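Local atomic coordinates of heat shock protein, putative (Plasmodium falciparum, PDB entry 1Y6Z), a protein that belongs to the Hsp90 family and probably works as an ATP-dependent folding chaperone, represented here by its middle domain. Residues D18-Y23 with D31-Y36; Y52-L57 with L94-G99. One frame throughout, in Å; residues are numbered along the deposited sequence.

Contact 1 (D18-Y23 with D31-Y36); sequences DYYSFY and DDPLAY
Tyr19 and Tyr36 lay their rings over one another in an offset stack, centroids 4.5 Å apart and planes tilted by 26°. They join helix 16-27 to an edge strand, 35-41, of the five-stranded mixed sheet in this Hsp90 middle domain, a helix packed on a sheet. The side chains cross at about a right angle: Tyr36 CE1 rides over the rim of the Tyr19 ring, 3.4 Å from Tyr19 CD1, while Tyr19 CB sits over the face of the Tyr36 ring, a CH-pi contact. Tyr36 reaches the helix because its CG stands between the backbone N and the carbonyl carbon (chi1 65°). Beyond the stack, the Tyr19 hydroxyl hydrogen-bonds His38.

Two residues before the strand, Pro33 fits between two more helix tyrosines. Its CD lies over a face of Tyr20, 3.9 Å from the ring centroid, and its CG over a face of Tyr23, 4.2 Å from that centroid. The two rings start differently from the helix: Tyr23 carries CG anti to the backbone N, Tyr20 carries it beside the N. The carbonyl O of Asp31 meets the edge of the Tyr23 ring in its plane. Asp32, salt-bridged to Lys24, crosses Tyr20 with its carboxylate plane 56° from the ring plane, and its OD2 comes to 3.2 Å from Tyr20 CD2.

Contact 2 (Y52-L57 with L94-G99); sequences YIPGSL and LTFLRG
Tyr52 and Arg98 are paired by two backbone hydrogen bonds, and the contact is tightest here. Tyr52 N gives its hydrogen to Arg98 O at 2.7 Å, and Arg98 N returns one to Tyr52 O at 3.1 Å, the straighter of the two (169°). Arg98 O also lies in the plane of the Tyr52 ring at its edge, 3.6 Å from Tyr52 CD1. Pro54 CG packs closely too, 3.2 Å from Phe96 O, a buried carbonyl that has no polar partner in the model; the Pro54 and Arg98 side chains cross at about a right angle, Pro54 CG 3.8 Å from Arg98 CG. This is an antiparallel hydrogen-bonded pair joining strands 47-53 and 98-103, neighbours inside the mixed sheet of the domain.

Ile53 meets its neighbours more loosely: CG2 is 4.4 Å from Phe96 CE2, and CG1 approaches Leu97 CD2 at a similar range. A bend at chi2 (-68°) turns the Arg98 chain back over its own segment, where NH1 bonds Thr95 O in that carbonyl's plane and Leu97 O from above its plane, while NH2 makes a salt bridge to Glu60. The partly exposed Gly55 and Ser56 run clear of 94-99, and Ser56 OG hydrogen-bonds Asp31.

Overall arrangement
Contacts 1 and 2 follow each other along the chain, their centres about 10 Å apart, and share one sheet: contact 1 brings helix 16-27 to strand 35-41, and contact 2 ties the next strand, 47-53, to 98-103. They also touch directly. Leu34 N probably hydrogen-bonds Ile53 O at 2.8 Å, a backbone link from the residue before strand 35-41 to the last residue of strand 47-53, while Tyr52 OH reaches Tyr19 O on the helix in a weak bond. Tyr23 completes the junction, its ring meeting that of Tyr52 and its OH packing 3.4 Å from Pro54 CB. Contact 2 is buried, its centre about 10 Å from that of the chain; contact 1 is partly buried and about 18 Å away.

Contact 1 (D18-Y23 with D31-Y36)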
# COMPACT_ATOMS: atom_id res chain seq x y z
N ASP B 18 -4.58 20.14 19.20
CA ASP B 18 -5.20 19.23 20.14
C ASP B 18 -4.40 17.89 20.19
O ASP B 18 -4.18 17.34 21.24
CB ASP B 18 -6.64 18.92 19.74
CG ASP B 18 -7.59 20.09 20.00
OD1 ASP B 18 -7.28 20.91 20.89
OD2 ASP B 18 -8.62 20.18 19.30
N TYR B 19 -4.00 17.40 19.02
CA TYR B 19 -3.21 16.15 18.94
C TYR B 19 -1.77 16.34 19.48
O TYR B 19 -1.24 15.48 20.22
CB TYR B 19 -3.20 15.69 17.48
CG TYR B 19 -4.49 15.03 17.02
CD1 TYR B 19 -5.38 15.70 16.20
CD2 TYR B 19 -4.83 13.73 17.43
CE1 TYR B 19 -6.57 15.08 15.75
CE2 TYR B 19 -5.98 13.10 16.98
CZ TYR B 19 -6.86 13.79 16.15
OH TYR B 19 -8.02 13.15 15.69
N TYR B 20 -1.14 17.42 19.06
CA TYR B 20 0.22 17.74 19.55
C TYR B 20 0.25 17.95 21.06
O TYR B 20 1.15 17.45 21.72
CB TYR B 20 0.73 19.00 18.87
CG TYR B 20 1.26 18.84 17.47
CD1 TYR B 20 0.97 17.72 16.66
CD2 TYR B 20 2.05 19.86 16.92
CE1 TYR B 20 1.44 17.64 15.35
CE2 TYR B 20 2.52 19.76 15.62
CZ TYR B 20 2.23 18.64 14.86
OH TYR B 20 2.72 18.52 13.57
N SER B 21 -0.73 18.66 21.63
CA SER B 21 -0.82 18.84 23.10
C SER B 21 -1.07 17.56 23.85
O SER B 21 -0.48 17.33 24.89
CB SER B 21 -1.92 19.85 23.49
OG SER B 21 -1.70 21.02 22.74
N PHE B 22 -1.95 16.72 23.34
CA PHE B 22 -2.10 15.39 23.86
C PHE B 22 -0.83 14.56 23.84
O PHE B 22 -0.53 13.90 24.84
CB PHE B 22 -3.26 14.62 23.18
CG PHE B 22 -3.42 13.22 23.68
CD1 PHE B 22 -4.06 12.99 24.88
CD2 PHE B 22 -2.89 12.14 22.98
CE1 PHE B 22 -4.18 11.71 25.37
CE2 PHE B 22 -3.01 10.85 23.47
CZ PHE B 22 -3.65 10.63 24.68
N TYR B 23 -0.07 14.61 22.74
CA TYR B 23 1.17 13.85 22.61
C TYR B 23 2.17 14.32 23.69
O TYR B 23 2.75 13.52 24.39
CB TYR B 23 1.78 14.10 21.24
CG TYR B 23 3.23 13.64 21.07
CD1 TYR B 23 3.57 12.30 21.00
CD2 TYR B 23 4.25 14.59 20.97
CE1 TYR B 23 4.88 11.90 20.87
CE2 TYR B 23 5.55 14.22 20.85
CZ TYR B 23 5.87 12.86 20.79
OH TYR B 23 7.15 12.51 20.62
N ASP B 31 9.34 18.15 21.91
CA ASP B 31 9.29 18.50 20.51
C ASP B 31 7.97 17.98 19.91
O ASP B 31 7.44 16.96 20.36
CB ASP B 31 10.45 17.83 19.76
CG ASP B 31 11.80 18.03 20.43
OD1 ASP B 31 12.77 17.38 19.95
OD2 ASP B 31 11.92 18.79 21.44
N ASP B 32 7.47 18.71 18.93
CA ASP B 32 6.27 18.31 18.19
C ASP B 32 6.50 17.01 17.42
O ASP B 32 7.58 16.79 16.89
CB ASP B 32 5.90 19.38 17.21
CG ASP B 32 5.18 20.58 17.89
OD1 ASP B 32 4.92 20.56 19.11
OD2 ASP B 32 4.78 21.50 17.16
N PRO B 33 5.46 16.18 17.29
CA PRO B 33 5.68 15.02 16.43
C PRO B 33 5.81 15.38 14.97
O PRO B 33 5.33 16.45 14.51
CB PRO B 33 4.43 14.12 16.68
CG PRO B 33 3.41 15.00 17.30
CD PRO B 33 4.11 16.23 17.87
N LEU B 34 6.47 14.51 14.24
CA LEU B 34 6.65 14.69 12.84
C LEU B 34 5.36 14.40 12.07
O LEU B 34 5.10 15.03 11.02
CB LEU B 34 7.77 13.78 12.35
CG LEU B 34 9.16 14.41 12.15
CD1 LEU B 34 9.45 15.63 13.02
CD2 LEU B 34 10.27 13.34 12.15
N ALA B 35 4.60 13.44 12.60
CA ALA B 35 3.32 13.08 12.00
C ALA B 35 2.46 12.30 13.03
O ALA B 35 2.94 11.84 14.09
CB ALA B 35 3.57 12.25 10.79
N TYR B 36 1.19 12.13 12.69
CA TYR B 36 0.30 11.31 13.49
C TYR B 36 -0.84 10.80 12.62
O TYR B 36 -1.12 11.41 11.59
CB TYR B 36 -0.30 12.07 14.68
CG TYR B 36 -1.21 13.20 14.31
CD1 TYR B 36 -2.61 13.04 14.24
CD2 TYR B 36 -0.69 14.46 14.04
CE1 TYR B 36 -3.44 14.09 13.89
CE2 TYR B 36 -1.54 15.55 13.68
CZ TYR B 36 -2.90 15.34 13.61
OH TYR B 36 -3.71 16.39 13.25

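Contact 2 (Y52-L57 with L94-G99)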
# COMPACT_ATOMS: atom_id res chain seq x y z
N TYR B 52 1.89 8.30 16.75
CA TYR B 52 2.71 9.48 16.50
C TYR B 52 4.12 9.00 16.12
O TYR B 52 4.67 8.09 16.70
CB TYR B 52 2.88 10.27 17.78
CG TYR B 52 1.59 10.95 18.28
CD1 TYR B 52 0.74 10.30 19.15
CD2 TYR B 52 1.29 12.25 17.85
CE1 TYR B 52 -0.44 10.93 19.64
CE2 TYR B 52 0.14 12.86 18.30
CZ TYR B 52 -0.73 12.21 19.19
OH TYR B 52 -1.85 12.88 19.68
N ILE B 53 4.73 9.71 15.17
CA ILE B 53 6.14 9.66 14.91
C ILE B 53 6.72 10.82 15.68
O ILE B 53 6.33 11.99 15.45
CB ILE B 53 6.43 9.81 13.42
CG1 ILE B 53 5.86 8.59 12.68
CG2 ILE B 53 7.96 9.94 13.15
CD1 ILE B 53 6.10 8.70 11.18
N PRO B 54 7.60 10.52 16.63
CA PRO B 54 8.18 11.58 17.46
C PRO B 54 8.99 12.57 16.63
O PRO B 54 9.46 12.21 15.56
CB PRO B 54 9.10 10.79 18.44
CG PRO B 54 8.40 9.48 18.55
CD PRO B 54 8.05 9.20 17.08
N GLY B 55 9.17 13.79 17.14
CA GLY B 55 10.06 14.77 16.52
C GLY B 55 11.56 14.51 16.60
O GLY B 55 12.34 15.11 15.83
N SER B 56 11.97 13.67 17.56
CA SER B 56 13.36 13.40 17.83
C SER B 56 13.42 12.04 18.50
O SER B 56 12.39 11.50 18.92
CB SER B 56 14.01 14.49 18.71
OG SER B 56 13.38 14.56 19.98
N LEU B 57 14.62 11.49 18.66
CA LEU B 57 14.74 10.14 19.23
C LEU B 57 14.19 10.10 20.67
O LEU B 57 14.59 10.94 21.51
CB LEU B 57 16.20 9.69 19.13
CG LEU B 57 16.63 8.25 19.29
CD1 LEU B 57 15.84 7.31 18.29
CD2 LEU B 57 18.17 8.16 19.12
N LEU B 94 9.52 -0.86 14.79
CA LEU B 94 8.57 0.21 15.10
C LEU B 94 8.57 0.72 16.54
O LEU B 94 7.64 1.44 16.92
CB LEU B 94 7.15 -0.26 14.78
CG LEU B 94 6.97 -0.29 13.27
CD1 LEU B 94 5.74 -1.12 13.04
CD2 LEU B 94 6.80 1.18 12.72
N THR B 95 9.60 0.36 17.30
CA THR B 95 9.78 0.75 18.71
C THR B 95 9.79 2.27 18.88
O THR B 95 9.49 2.76 19.96
CB THR B 95 11.09 0.17 19.33
OG1 THR B 95 11.12 0.40 20.76
CG2 THR B 95 12.34 0.76 18.69
N PHE B 96 10.13 3.00 17.82
CA PHE B 96 10.22 4.50 17.92
C PHE B 96 8.84 5.15 17.92
O PHE B 96 8.72 6.30 18.29
CB PHE B 96 11.09 5.11 16.82
CG PHE B 96 10.54 4.94 15.42
CD1 PHE B 96 10.88 3.84 14.66
CD2 PHE B 96 9.63 5.88 14.90
CE1 PHE B 96 10.39 3.66 13.34
CE2 PHE B 96 9.08 5.68 13.58
CZ PHE B 96 9.49 4.59 12.82
N LEU B 97 7.77 4.44 17.52
CA LEU B 97 6.45 5.03 17.54
C LEU B 97 5.99 5.28 19.00
O LEU B 97 6.31 4.51 19.90
CB LEU B 97 5.42 4.00 16.94
CG LEU B 97 5.42 3.65 15.47
CD1 LEU B 97 4.20 2.67 15.30
CD2 LEU B 97 5.12 4.86 14.68
N ARG B 98 5.23 6.34 19.22
CA ARG B 98 4.59 6.59 20.50
C ARG B 98 3.10 6.69 20.18
O ARG B 98 2.70 7.26 19.16
CB ARG B 98 5.12 7.87 21.15
CG ARG B 98 6.60 7.82 21.50
CD ARG B 98 6.77 6.83 22.61
NE ARG B 98 8.14 6.61 23.12
CZ ARG B 98 8.93 5.62 22.74
NH1 ARG B 98 8.57 4.81 21.76
NH2 ARG B 98 10.13 5.47 23.29
N GLY B 99 2.23 6.17 21.04
CA GLY B 99 0.82 6.17 20.70
C GLY B 99 -0.04 5.48 21.74
O GLY B 99 0.45 5.05 22.80